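PDB 3SYJ: adhesion and penetration protein autotransporter from Haemophilus influenzae, which promotes bacterial adherence and invasion by binding directly to a host cell structure, and is probably also a serine protease. Local coordinates for residues A510-T515 against G553-I558; K577-Q582 against A629-I634; S816-N821 against G863-T868; L891-T896 against F923-D928. All blocks are in the same frame, centred on the assembly; numbering follows the deposited sequence.

Contact 1: residues A510-T515 against G553-I558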
loop_
_atom_site.group_PDB
_atom_site.type_symbol
_atom_site.label_atom_id
_atom_site.label_comp_id
_atom_site.label_asym_id
_atom_site.label_seq_id
_atom_site.Cartn_x
_atom_site.Cartn_y
_atom_site.Cartn_z
ATOM N N ALA A 510 28.706 15.573 15.833
ATOM C CA ALA A 510 29.995 15.082 16.309
ATOM C C ALA A 510 30.268 13.690 15.746
ATOM O O ALA A 510 29.339 12.942 15.450
ATOM C CB ALA A 510 30.033 15.068 17.836
ATOM N N ASN A 511 31.539 13.351 15.573
ATOM C CA ASN A 511 31.892 12.012 15.119
ATOM C C ASN A 511 32.906 11.349 16.041
ATOM O O ASN A 511 33.843 11.993 16.497
ATOM C CB ASN A 511 32.452 12.052 13.701
ATOM C CG ASN A 511 31.513 12.728 12.721
ATOM O OD1 ASN A 511 30.316 12.439 12.682
ATOM N ND2 ASN A 511 32.057 13.636 11.921
ATOM N N VAL A 512 32.704 10.066 16.325
ATOM C CA VAL A 512 33.735 9.262 16.963
ATOM C C VAL A 512 34.187 8.197 15.979
ATOM O O VAL A 512 33.381 7.413 15.478
ATOM C CB VAL A 512 33.235 8.563 18.249
ATOM C CG1 VAL A 512 34.397 7.896 18.979
ATOM C CG2 VAL A 512 32.546 9.543 19.166
ATOM N N THR A 513 35.481 8.174 15.696
ATOM C CA THR A 513 36.042 7.135 14.848
ATOM C C THR A 513 36.866 6.174 15.704
ATOM O O THR A 513 37.633 6.598 16.563
ATOM C CB THR A 513 36.896 7.749 13.714
ATOM O OG1 THR A 513 36.092 8.679 12.971
ATOM C CG2 THR A 513 37.431 6.673 12.769
ATOM N N ILE A 514 36.673 4.878 15.487
ATOM C CA ILE A 514 37.468 3.853 16.149
ATOM C C ILE A 514 38.251 3.086 15.089
ATOM O O ILE A 514 37.663 2.544 14.150
ATOM C CB ILE A 514 36.585 2.896 16.964
ATOM C CG1 ILE A 514 35.892 3.664 18.096
ATOM C CG2 ILE A 514 37.413 1.757 17.537
ATOM C CD1 ILE A 514 34.789 2.892 18.776
ATOM N N THR A 515 39.576 3.067 15.224
ATOM C CA THR A 515 40.443 2.458 14.209
ATOM C C THR A 515 41.063 1.119 14.631
ATOM O O THR A 515 41.659 0.419 13.814
ATOM C CB THR A 515 41.578 3.415 13.797
ATOM O OG1 THR A 515 42.373 3.742 14.948
ATOM C CG2 THR A 515 40.998 4.695 13.205
ATOM N N GLY A 553 22.205 15.189 20.985
ATOM C CA GLY A 553 22.656 15.832 19.763
ATOM C C GLY A 553 23.180 14.849 18.733
ATOM O O GLY A 553 23.475 13.699 19.065
ATOM N N ARG A 554 23.284 15.295 17.484
ATOM C CA ARG A 554 23.713 14.412 16.404
ATOM C C ARG A 554 25.069 13.810 16.741
ATOM O O ARG A 554 26.006 14.528 17.075
ATOM C CB ARG A 554 23.818 15.152 15.061
ATOM C CG ARG A 554 22.642 16.041 14.678
ATOM C CD ARG A 554 21.585 15.309 13.856
ATOM N NE ARG A 554 22.157 14.327 12.939
ATOM C CZ ARG A 554 21.457 13.329 12.409
ATOM N NH1 ARG A 554 20.171 13.197 12.710
ATOM N NH2 ARG A 554 22.035 12.460 11.588
ATOM N N LEU A 555 25.163 12.489 16.644
ATOM C CA LEU A 555 26.419 11.795 16.880
ATOM C C LEU A 555 26.549 10.605 15.925
ATOM O O LEU A 555 25.648 9.775 15.831
ATOM C CB LEU A 555 26.506 11.350 18.344
ATOM C CG LEU A 555 27.701 10.511 18.805
ATOM C CD1 LEU A 555 28.992 11.276 18.623
ATOM C CD2 LEU A 555 27.522 10.112 20.261
ATOM N N ASN A 556 27.660 10.554 15.194
ATOM C CA ASN A 556 27.954 9.439 14.296
ATOM C C ASN A 556 29.122 8.613 14.801
ATOM O O ASN A 556 30.040 9.141 15.431
ATOM C CB ASN A 556 28.282 9.946 12.899
ATOM C CG ASN A 556 27.203 10.820 12.352
ATOM O OD1 ASN A 556 26.099 10.355 12.091
ATOM N ND2 ASN A 556 27.499 12.103 12.194
ATOM N N LEU A 557 29.079 7.319 14.503
ATOM C CA LEU A 557 30.127 6.395 14.900
ATOM C C LEU A 557 30.714 5.691 13.677
ATOM O O LEU A 557 29.981 5.109 12.876
ATOM C CB LEU A 557 29.564 5.363 15.874
ATOM C CG LEU A 557 30.495 4.211 16.229
ATOM C CD1 LEU A 557 31.669 4.719 17.065
ATOM C CD2 LEU A 557 29.718 3.124 16.949
ATOM N N ILE A 558 32.033 5.745 13.536
ATOM C CA ILE A 558 32.698 5.102 12.412
ATOM C C ILE A 558 33.706 4.070 12.899
ATOM O O ILE A 558 34.621 4.401 13.655
ATOM C CB ILE A 558 33.460 6.115 11.535
ATOM C CG1 ILE A 558 32.520 7.179 10.969
ATOM C CG2 ILE A 558 34.158 5.404 10.394
ATOM C CD1 ILE A 558 32.248 8.321 11.903
#
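N511 and N556 meet on the more exposed face of a pair of parallel strands. The two side chains run side by side and point the same way. N556 ND2 donates to N511 OD1 at 2.9 Å, with an N-H...O angle of 160°; the acceptor lies in the plane of the N556 amide, and the two amide planes are 34° apart. Both residues carry CG beside the backbone N (chi1 -55° in each), and this shared torsion sets the two amides next to each other. N556 OD1 in turn accepts the backbone N of D579 at the start of the neighbouring strand 579-582, so the N556 amide is held at both ends. The bond is a single Asn–Asn pair on adjacent strands of the right-handed parallel beta-helix of the passenger domain. On the buried face A510, V512 and I514 lie against L555 and L557. In both leucines CG is anti to the backbone N, and CD1 is the branch that reaches the other strand: L555 CD1 lies 4.0 Å from V512 CG2, and L557 CD1 lies 4.0 Å from I514 CD1. F543, of strand 542-543, touches both I514 and L557. The outer face continues with I558, whose CB is 3.9 Å from T513 OG1, while its CD1 comes to 4.1 Å from N511 CB. Backbone bonds set the register: N556 N to A510 O, V512 N to N556 O, I558 N to V512 O and I514 N to I558 O, all between 2.8 and 3.0 Å.

Contact 2: residues K577-Q582 against A629-I634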
loop_
_atom_site.group_PDB
_atom_site.type_symbol
_atom_site.label_atom_id
_atom_site.label_comp_id
_atom_site.label_asym_id
_atom_site.label_seq_id
_atom_site.Cartn_x
_atom_site.Cartn_y
_atom_site.Cartn_z
ATOM N N LYS A 577 21.375 9.644 17.355
ATOM C CA LYS A 577 20.796 10.528 16.366
ATOM C C LYS A 577 21.898 10.721 15.330
ATOM O O LYS A 577 22.654 11.689 15.380
ATOM C CB LYS A 577 20.421 11.855 17.011
ATOM C CG LYS A 577 18.987 12.277 16.761
ATOM C CD LYS A 577 18.020 11.498 17.650
ATOM C CE LYS A 577 16.565 11.847 17.329
ATOM N NZ LYS A 577 15.639 11.535 18.457
ATOM N N GLY A 578 22.004 9.766 14.414
ATOM C CA GLY A 578 23.121 9.692 13.498
ATOM C C GLY A 578 23.316 8.256 13.061
ATOM O O GLY A 578 22.463 7.403 13.309
ATOM N N ASP A 579 24.446 7.980 12.422
ATOM C CA ASP A 579 24.665 6.685 11.806
ATOM C C ASP A 579 25.810 5.935 12.446
ATOM O O ASP A 579 26.636 6.521 13.145
ATOM C CB ASP A 579 25.005 6.858 10.329
ATOM C CG ASP A 579 23.894 7.497 9.545
ATOM O OD1 ASP A 579 22.737 7.464 10.011
ATOM O OD2 ASP A 579 24.185 8.029 8.456
ATOM N N ILE A 580 25.850 4.633 12.181
ATOM C CA ILE A 580 27.018 3.814 12.458
ATOM C C ILE A 580 27.533 3.308 11.118
ATOM O O ILE A 580 26.782 2.712 10.334
ATOM C CB ILE A 580 26.691 2.612 13.380
ATOM C CG1 ILE A 580 26.237 3.096 14.757
ATOM C CG2 ILE A 580 27.899 1.700 13.531
ATOM C CD1 ILE A 580 25.823 1.973 15.692
ATOM N N THR A 581 28.814 3.560 10.863
ATOM C CA THR A 581 29.462 3.190 9.607
ATOM C C THR A 581 30.609 2.207 9.822
ATOM O O THR A 581 31.474 2.421 10.673
ATOM C CB THR A 581 30.021 4.441 8.898
ATOM O OG1 THR A 581 28.941 5.332 8.598
ATOM C CG2 THR A 581 30.756 4.057 7.607
ATOM N N GLN A 582 30.620 1.133 9.043
ATOM C CA GLN A 582 31.727 0.187 9.092
ATOM C C GLN A 582 32.409 0.075 7.727
ATOM O O GLN A 582 31.754 -0.160 6.709
ATOM C CB GLN A 582 31.239 -1.182 9.559
ATOM C CG GLN A 582 32.334 -2.220 9.645
ATOM C CD GLN A 582 31.803 -3.580 10.041
ATOM O OE1 GLN A 582 30.598 -3.764 10.201
ATOM N NE2 GLN A 582 32.702 -4.544 10.198
ATOM N N ALA A 629 20.135 3.351 15.955
ATOM C CA ALA A 629 20.744 4.423 15.205
ATOM C C ALA A 629 19.775 4.775 14.086
ATOM O O ALA A 629 18.776 4.080 13.886
ATOM C CB ALA A 629 22.087 3.985 14.639
ATOM N N GLU A 630 20.056 5.857 13.372
ATOM C CA GLU A 630 19.296 6.191 12.170
ATOM C C GLU A 630 19.643 5.216 11.035
ATOM O O GLU A 630 18.771 4.527 10.510
ATOM C CB GLU A 630 19.505 7.668 11.785
ATOM C CG GLU A 630 18.903 8.633 12.830
ATOM C CD GLU A 630 19.099 10.120 12.530
ATOM O OE1 GLU A 630 19.834 10.473 11.589
ATOM O OE2 GLU A 630 18.513 10.950 13.259
ATOM N N ASN A 631 20.918 5.131 10.681
ATOM C CA ASN A 631 21.339 4.183 9.661
ATOM C C ASN A 631 22.541 3.368 10.090
ATOM O O ASN A 631 23.419 3.860 10.801
ATOM C CB ASN A 631 21.672 4.891 8.345
ATOM C CG ASN A 631 20.512 5.704 7.803
ATOM O OD1 ASN A 631 19.722 5.223 6.984
ATOM N ND2 ASN A 631 20.402 6.946 8.261
ATOM N N PHE A 632 22.571 2.116 9.650
ATOM C CA PHE A 632 23.768 1.302 9.722
ATOM C C PHE A 632 24.302 1.169 8.303
ATOM O O PHE A 632 23.708 0.501 7.462
ATOM C CB PHE A 632 23.460 -0.082 10.294
ATOM C CG PHE A 632 22.788 -0.047 11.635
ATOM C CD1 PHE A 632 23.539 -0.008 12.801
ATOM C CD2 PHE A 632 21.403 -0.056 11.728
ATOM C CE1 PHE A 632 22.922 0.029 14.034
ATOM C CE2 PHE A 632 20.777 -0.024 12.957
ATOM C CZ PHE A 632 21.534 0.020 14.116
ATOM N N GLN A 633 25.421 1.824 8.032
ATOM C CA GLN A 633 26.028 1.738 6.720
ATOM C C GLN A 633 27.229 0.821 6.804
ATOM O O GLN A 633 28.305 1.224 7.242
ATOM C CB GLN A 633 26.441 3.127 6.233
ATOM C CG GLN A 633 25.438 4.200 6.600
ATOM C CD GLN A 633 25.648 5.495 5.844
ATOM O OE1 GLN A 633 26.451 5.563 4.909
ATOM N NE2 GLN A 633 24.918 6.537 6.242
ATOM N N ILE A 634 27.037 -0.425 6.401
ATOM C CA ILE A 634 28.125 -1.381 6.382
ATOM C C ILE A 634 28.715 -1.336 4.981
ATOM O O ILE A 634 28.245 -2.029 4.083
ATOM C CB ILE A 634 27.623 -2.797 6.731
ATOM C CG1 ILE A 634 26.641 -2.736 7.906
ATOM C CG2 ILE A 634 28.780 -3.736 7.038
ATOM C CD1 ILE A 634 27.163 -1.977 9.123
HETATM O O HOH W 1 21.626 10.043 9.731
#
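D579 lies beside N631 and Q633, and its carboxylate gathers donors from both. Followed outward, its CB passes 3.4 Å from the carbonyl N631 O. CG sits beside the backbone N of D579 (chi1 -62°), which turns the carboxylate toward N631 and Q633. OD1 takes N631 ND2 at 3.0 Å; this amide N-H comes on the syn side, 34° out of the carboxylate plane, and the two flat groups stand 88° apart. The same OD1 has a weak bond from N631 N and accepts a water at 2.8 Å. That water also donates to E630 OE1 at 2.6 Å. OD2 has a weak, bent bond from Q633 NE2 at 2.8 Å. On the buried face I580 CD1 packs obliquely on the F632 ring, 3.9 Å from CE1, and W652 stacks on that ring. The backbone continues the parallel beta-helix ladder from I580 N to N631 O and from Q633 N to I580 O. E630 OE2 forms a salt bridge with R554, just before strand 555-559, which flanks 579-582 on its other side; K577 packs on N883 of the second subunit. The D579 and E630 carboxylates come within 4.5 Å (OD1 to OE1), and the shared water, the amide donors and, for E630, R554 probably offset part of the repulsion.

Contact 3: residues S816-N821 against G863-T868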
loop_
_atom_site.group_PDB
_atom_site.type_symbol
_atom_site.label_atom_id
_atom_site.label_comp_id
_atom_site.label_asym_id
_atom_site.label_seq_id
_atom_site.Cartn_x
_atom_site.Cartn_y
_atom_site.Cartn_z
ATOM N N SER A 816 8.090 -29.958 -4.869
ATOM C CA SER A 816 7.346 -28.876 -4.237
ATOM C C SER A 816 5.889 -28.813 -4.710
ATOM O O SER A 816 5.554 -29.282 -5.799
ATOM C CB SER A 816 8.046 -27.539 -4.486
ATOM O OG SER A 816 9.237 -27.446 -3.719
ATOM N N THR A 817 5.030 -28.222 -3.887
ATOM C CA THR A 817 3.605 -28.137 -4.191
ATOM C C THR A 817 3.095 -26.699 -4.213
ATOM O O THR A 817 3.363 -25.927 -3.299
ATOM C CB THR A 817 2.778 -28.936 -3.168
ATOM O OG1 THR A 817 3.053 -30.329 -3.333
ATOM C CG2 THR A 817 1.285 -28.691 -3.363
ATOM N N ILE A 818 2.359 -26.345 -5.259
ATOM C CA ILE A 818 1.717 -25.045 -5.320
ATOM C C ILE A 818 0.208 -25.198 -5.224
ATOM O O ILE A 818 -0.414 -25.809 -6.087
ATOM C CB ILE A 818 2.035 -24.307 -6.628
ATOM C CG1 ILE A 818 3.535 -24.029 -6.742
ATOM C CG2 ILE A 818 1.238 -23.011 -6.703
ATOM C CD1 ILE A 818 3.932 -23.313 -8.012
ATOM N N THR A 819 -0.378 -24.646 -4.168
ATOM C CA THR A 819 -1.824 -24.605 -4.034
ATOM C C THR A 819 -2.347 -23.291 -4.600
ATOM O O THR A 819 -2.062 -22.217 -4.065
ATOM C CB THR A 819 -2.244 -24.741 -2.572
ATOM O OG1 THR A 819 -1.586 -25.876 -1.999
ATOM C CG2 THR A 819 -3.747 -24.915 -2.463
ATOM N N LEU A 820 -3.115 -23.380 -5.683
ATOM C CA LEU A 820 -3.521 -22.201 -6.444
ATOM C C LEU A 820 -4.510 -21.314 -5.700
ATOM O O LEU A 820 -4.660 -20.139 -6.020
ATOM C CB LEU A 820 -4.117 -22.616 -7.793
ATOM C CG LEU A 820 -3.196 -23.276 -8.824
ATOM C CD1 LEU A 820 -3.955 -23.549 -10.112
ATOM C CD2 LEU A 820 -1.996 -22.400 -9.106
ATOM N N ASN A 821 -5.181 -21.882 -4.706
ATOM C CA ASN A 821 -6.244 -21.176 -4.002
ATOM C C ASN A 821 -6.286 -21.516 -2.518
ATOM O O ASN A 821 -6.190 -22.688 -2.125
ATOM C CB ASN A 821 -7.599 -21.480 -4.650
ATOM C CG ASN A 821 -8.668 -20.459 -4.286
ATOM O OD1 ASN A 821 -9.050 -20.323 -3.121
ATOM N ND2 ASN A 821 -9.162 -19.741 -5.290
ATOM N N GLY A 863 6.697 -31.541 -9.628
ATOM C CA GLY A 863 6.010 -31.199 -8.397
ATOM C C GLY A 863 4.509 -31.378 -8.521
ATOM O O GLY A 863 4.034 -32.108 -9.391
ATOM N N THR A 864 3.760 -30.705 -7.654
ATOM C CA THR A 864 2.309 -30.831 -7.642
ATOM C C THR A 864 1.635 -29.471 -7.719
ATOM O O THR A 864 2.120 -28.504 -7.138
ATOM C CB THR A 864 1.829 -31.534 -6.358
ATOM O OG1 THR A 864 2.321 -32.880 -6.333
ATOM C CG2 THR A 864 0.300 -31.546 -6.281
ATOM N N PHE A 865 0.525 -29.398 -8.450
ATOM C CA PHE A 865 -0.358 -28.237 -8.403
ATOM C C PHE A 865 -1.707 -28.660 -7.822
ATOM O O PHE A 865 -2.305 -29.629 -8.284
ATOM C CB PHE A 865 -0.560 -27.640 -9.796
ATOM C CG PHE A 865 0.664 -26.968 -10.366
ATOM C CD1 PHE A 865 0.968 -25.654 -10.042
ATOM C CD2 PHE A 865 1.497 -27.641 -11.246
ATOM C CE1 PHE A 865 2.087 -25.032 -10.578
ATOM C CE2 PHE A 865 2.614 -27.024 -11.783
ATOM C CZ PHE A 865 2.909 -25.719 -11.448
ATOM N N GLN A 866 -2.176 -27.942 -6.803
ATOM C CA GLN A 866 -3.472 -28.226 -6.186
ATOM C C GLN A 866 -4.542 -27.241 -6.654
ATOM O O GLN A 866 -4.389 -26.025 -6.508
ATOM C CB GLN A 866 -3.360 -28.212 -4.659
ATOM C CG GLN A 866 -2.453 -29.294 -4.108
ATOM C CD GLN A 866 -2.416 -29.334 -2.588
ATOM O OE1 GLN A 866 -2.540 -28.310 -1.919
ATOM N NE2 GLN A 866 -2.229 -30.528 -2.036
ATOM N N PHE A 867 -5.621 -27.778 -7.220
ATOM C CA PHE A 867 -6.694 -26.974 -7.799
ATOM C C PHE A 867 -7.972 -27.051 -6.974
ATOM O O PHE A 867 -8.245 -28.064 -6.323
ATOM C CB PHE A 867 -7.025 -27.467 -9.211
ATOM C CG PHE A 867 -6.069 -27.000 -10.269
ATOM C CD1 PHE A 867 -6.466 -26.068 -11.215
ATOM C CD2 PHE A 867 -4.780 -27.505 -10.333
ATOM C CE1 PHE A 867 -5.589 -25.644 -12.202
ATOM C CE2 PHE A 867 -3.899 -27.082 -11.314
ATOM C CZ PHE A 867 -4.304 -26.153 -12.248
ATOM N N THR A 868 -8.752 -25.975 -7.004
ATOM C CA THR A 868 -10.145 -26.039 -6.591
ATOM C C THR A 868 -10.989 -25.789 -7.833
ATOM O O THR A 868 -10.523 -25.165 -8.791
ATOM C CB THR A 868 -10.502 -25.001 -5.501
ATOM O OG1 THR A 868 -10.405 -23.677 -6.037
ATOM C CG2 THR A 868 -9.581 -25.136 -4.294
HETATM O O HOH W 2 5.174 -32.125 -5.195
HETATM O O HOH W 3 -6.190 -24.303 -5.155
#
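T819 and Q866 are brought together by their first torsions: OG1 of T819 sits beside its backbone N (chi1 -51°), and Q866 likewise holds CG beside its backbone N (chi1 -64°), with the chain extended beyond. OG1 donates to Q866 OE1 at 2.6 Å, arriving tilted out of the carbonyl plane. The same glutamine crosses T817, whose CG2 lies 3.8 Å from Q866 CD, so its amide has a methyl group beside it as well as the hydroxyl. T817 and T864 run side by side with like torsions, T817 OG1 being 3.5 Å from T864 CB; a water hydrogen-bonds to T864 OG1 and has weak bonds to S816 O and T817 OG1. On the side of I818 and F865, L820 sends CD1 over one face of the F867 ring. CD1 stands 3.5 Å from the ring centroid, 17° off the normal, a clear CH-pi contact. I818 CD1 meets F865 CE1 obliquely at 3.6 Å, and L853 touches both I818 and F865. Backbone bonds join T864 N to S816 O, I818 N to T864 O and Q866 N to I818 O, and the ladder runs one step past T819, with L820 N in the carbonyl plane of Q866 O at 3.0 Å. Beyond it the two chains draw apart: the alpha carbons of N821 and T868 are 6.8 Å apart. N821 ND2 bonds R849 O and D877, and T868 OG1 bonds the same D877. Parallel in-register pairing, with I818 on F865 and L820 on F867 stacked from strand to strand, is characteristic of a beta-helix, here in the pertactin-like part of the passenger.

Contact 4: residues L891-T896 against F923-D928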
loop_
_atom_site.group_PDB
_atom_site.type_symbol
_atom_site.label_atom_id
_atom_site.label_comp_id
_atom_site.label_asym_id
_atom_site.label_seq_id
_atom_site.Cartn_x
_atom_site.Cartn_y
_atom_site.Cartn_z
ATOM N N LEU A 891 -1.593 -33.247 -10.854
ATOM C CA LEU A 891 -2.717 -32.343 -10.673
ATOM C C LEU A 891 -3.683 -32.918 -9.656
ATOM O O LEU A 891 -4.166 -34.035 -9.808
ATOM C CB LEU A 891 -3.441 -32.101 -11.999
ATOM C CG LEU A 891 -3.055 -30.839 -12.771
ATOM C CD1 LEU A 891 -1.547 -30.698 -12.849
ATOM C CD2 LEU A 891 -3.674 -30.844 -14.160
ATOM N N SER A 892 -3.955 -32.150 -8.611
ATOM C CA SER A 892 -4.914 -32.562 -7.603
ATOM C C SER A 892 -6.073 -31.581 -7.619
ATOM O O SER A 892 -5.867 -30.369 -7.616
ATOM C CB SER A 892 -4.260 -32.598 -6.225
ATOM O OG SER A 892 -5.088 -33.279 -5.303
ATOM N N VAL A 893 -7.293 -32.101 -7.649
ATOM C CA VAL A 893 -8.462 -31.240 -7.790
ATOM C C VAL A 893 -9.478 -31.465 -6.683
ATOM O O VAL A 893 -9.853 -32.606 -6.396
ATOM C CB VAL A 893 -9.160 -31.442 -9.154
ATOM C CG1 VAL A 893 -10.432 -30.607 -9.226
ATOM C CG2 VAL A 893 -8.217 -31.093 -10.291
ATOM N N ARG A 894 -9.903 -30.369 -6.055
ATOM C CA ARG A 894 -11.006 -30.397 -5.100
ATOM C C ARG A 894 -12.196 -29.630 -5.653
ATOM O O ARG A 894 -12.106 -28.440 -5.938
ATOM C CB ARG A 894 -10.579 -29.861 -3.731
ATOM C CG ARG A 894 -9.737 -30.841 -2.929
ATOM C CD ARG A 894 -9.464 -30.341 -1.522
ATOM N NE ARG A 894 -8.322 -31.035 -0.938
ATOM C CZ ARG A 894 -8.410 -32.123 -0.183
ATOM N NH1 ARG A 894 -9.602 -32.635 0.111
ATOM N NH2 ARG A 894 -7.307 -32.687 0.286
ATOM N N ASN A 895 -13.330 -30.312 -5.832
ATOM C CA ASN A 895 -14.515 -29.781 -6.504
ATOM C C ASN A 895 -15.643 -29.634 -5.570
ATOM O O ASN A 895 -15.821 -30.443 -4.706
ATOM C CB ASN A 895 -14.980 -30.716 -7.641
ATOM C CG ASN A 895 -16.123 -30.130 -8.493
ATOM O OD1 ASN A 895 -15.915 -29.247 -9.273
ATOM N ND2 ASN A 895 -17.309 -30.673 -8.358
ATOM N N THR A 896 -16.420 -28.590 -5.776
ATOM C CA THR A 896 -17.664 -28.369 -5.095
ATOM C C THR A 896 -18.621 -27.895 -6.138
ATOM O O THR A 896 -18.224 -27.667 -7.231
ATOM C CB THR A 896 -17.534 -27.288 -4.049
ATOM O OG1 THR A 896 -16.924 -26.131 -4.604
ATOM C CG2 THR A 896 -16.730 -27.778 -2.888
ATOM N N PHE A 923 1.244 -34.046 -17.382
ATOM C CA PHE A 923 0.385 -33.944 -16.202
ATOM C C PHE A 923 -0.313 -35.256 -15.870
ATOM O O PHE A 923 -0.641 -36.045 -16.757
ATOM C CB PHE A 923 -0.674 -32.860 -16.394
ATOM C CG PHE A 923 -0.114 -31.479 -16.464
ATOM C CD1 PHE A 923 0.239 -30.808 -15.311
ATOM C CD2 PHE A 923 0.069 -30.855 -17.679
ATOM C CE1 PHE A 923 0.759 -29.537 -15.368
ATOM C CE2 PHE A 923 0.590 -29.585 -17.744
ATOM C CZ PHE A 923 0.936 -28.923 -16.586
ATOM N N THR A 924 -0.561 -35.463 -14.582
ATOM C CA THR A 924 -1.261 -36.645 -14.109
ATOM C C THR A 924 -2.268 -36.241 -13.054
ATOM O O THR A 924 -1.925 -35.573 -12.080
ATOM C CB THR A 924 -0.289 -37.647 -13.491
ATOM O OG1 THR A 924 0.513 -38.221 -14.529
ATOM C CG2 THR A 924 -1.045 -38.747 -12.770
ATOM N N LEU A 925 -3.518 -36.642 -13.252
ATOM C CA LEU A 925 -4.564 -36.340 -12.285
ATOM C C LEU A 925 -4.459 -37.280 -11.086
ATOM O O LEU A 925 -4.358 -38.495 -11.246
ATOM C CB LEU A 925 -5.945 -36.443 -12.935
ATOM C CG LEU A 925 -7.146 -36.041 -12.076
ATOM C CD1 LEU A 925 -7.084 -34.574 -11.672
ATOM C CD2 LEU A 925 -8.441 -36.331 -12.809
ATOM N N GLU A 926 -4.458 -36.706 -9.887
ATOM C CA GLU A 926 -4.429 -37.496 -8.664
ATOM C C GLU A 926 -5.775 -38.190 -8.482
ATOM O O GLU A 926 -6.828 -37.596 -8.737
ATOM C CB GLU A 926 -4.118 -36.609 -7.456
ATOM C CG GLU A 926 -4.033 -37.372 -6.138
ATOM C CD GLU A 926 -3.773 -36.471 -4.943
ATOM O OE1 GLU A 926 -3.060 -35.454 -5.098
ATOM O OE2 GLU A 926 -4.279 -36.785 -3.844
ATOM N N ASN A 927 -5.734 -39.446 -8.041
ATOM C CA ASN A 927 -6.935 -40.275 -7.927
ATOM C C ASN A 927 -7.494 -40.639 -9.297
ATOM O O ASN A 927 -8.538 -41.285 -9.410
ATOM C CB ASN A 927 -8.005 -39.587 -7.079
ATOM C CG ASN A 927 -7.637 -39.536 -5.614
ATOM O OD1 ASN A 927 -7.027 -40.465 -5.083
ATOM N ND2 ASN A 927 -8.014 -38.451 -4.947
ATOM N N ASP A 928 -6.789 -40.206 -10.337
ATOM C CA ASP A 928 -7.112 -40.578 -11.707
ATOM C C ASP A 928 -8.418 -39.973 -12.233
ATOM O O ASP A 928 -8.698 -40.036 -13.432
ATOM C CB ASP A 928 -7.190 -42.099 -11.832
ATOM C CG ASP A 928 -7.527 -42.549 -13.237
ATOM O OD1 ASP A 928 -6.758 -42.218 -14.170
ATOM O OD2 ASP A 928 -8.563 -43.237 -13.402
HETATM O O HOH W 4 -7.655 -35.050 -7.972
#
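The F923 ring meets L891 obliquely, through the leucine CD1 branch; the modelled approach is too short for carbons, so only the neighbourhood can be relied on. F946 packs edge-to-face with F923, and V909 and L939 border both the ring and L891. The other flat group is the E926 carboxylate: its chain is extended, CG anti to the backbone N (chi1 -178°), and OE1 lies 3.0 Å from S892 OG. This bond is weak and not settled, for the hydroxyl also has Y824 OH as a partner. L925 CD1 lies 3.9 Å from V893 CG2. The strands form a short parallel pair near the C-terminal end of the passenger beta-helix, in its pertactin-like part: L891 N donates to T924 O at 2.7 Å and E926 N to L891 O at 2.7 Å. Strand 921-925 then ends in a type II turn from L925 to D928, closed by D928 N to L925 O. A water takes the next place, accepting from V893 N at 3.0 Å and donating to E926 O at 2.8 Å. With the short strand axes 38° apart and the chain turning at L925, direct pairing stops after two backbone bonds, and the water carries the polar link on where the strands part.

In the fold
Contacts 1 and 2 are neighbouring steps of one run of coils, their centres 9 Å apart, joined by strands 555-559 and 579-582 and by the R554–E630 salt bridge. Contacts 3 and 4, centres 10 Å apart, likewise share neighbouring strands 862-870 and 887-895, toward the C-terminal end of the passenger; nearest atoms of contacts 2 and 3 are about 32 Å apart. Contact 3 is buried, the others partly; contact 4 has two exposed residues among the seven that touch, contact 1 one among ten. The polar face carries an Asn–Asn bond in contact 1, a carboxylate with its donors in contact 2 and a buried threonine hydroxyl bonded to a glutamine in contact 3. Contact 4 relies on fewer direct bonds and a water.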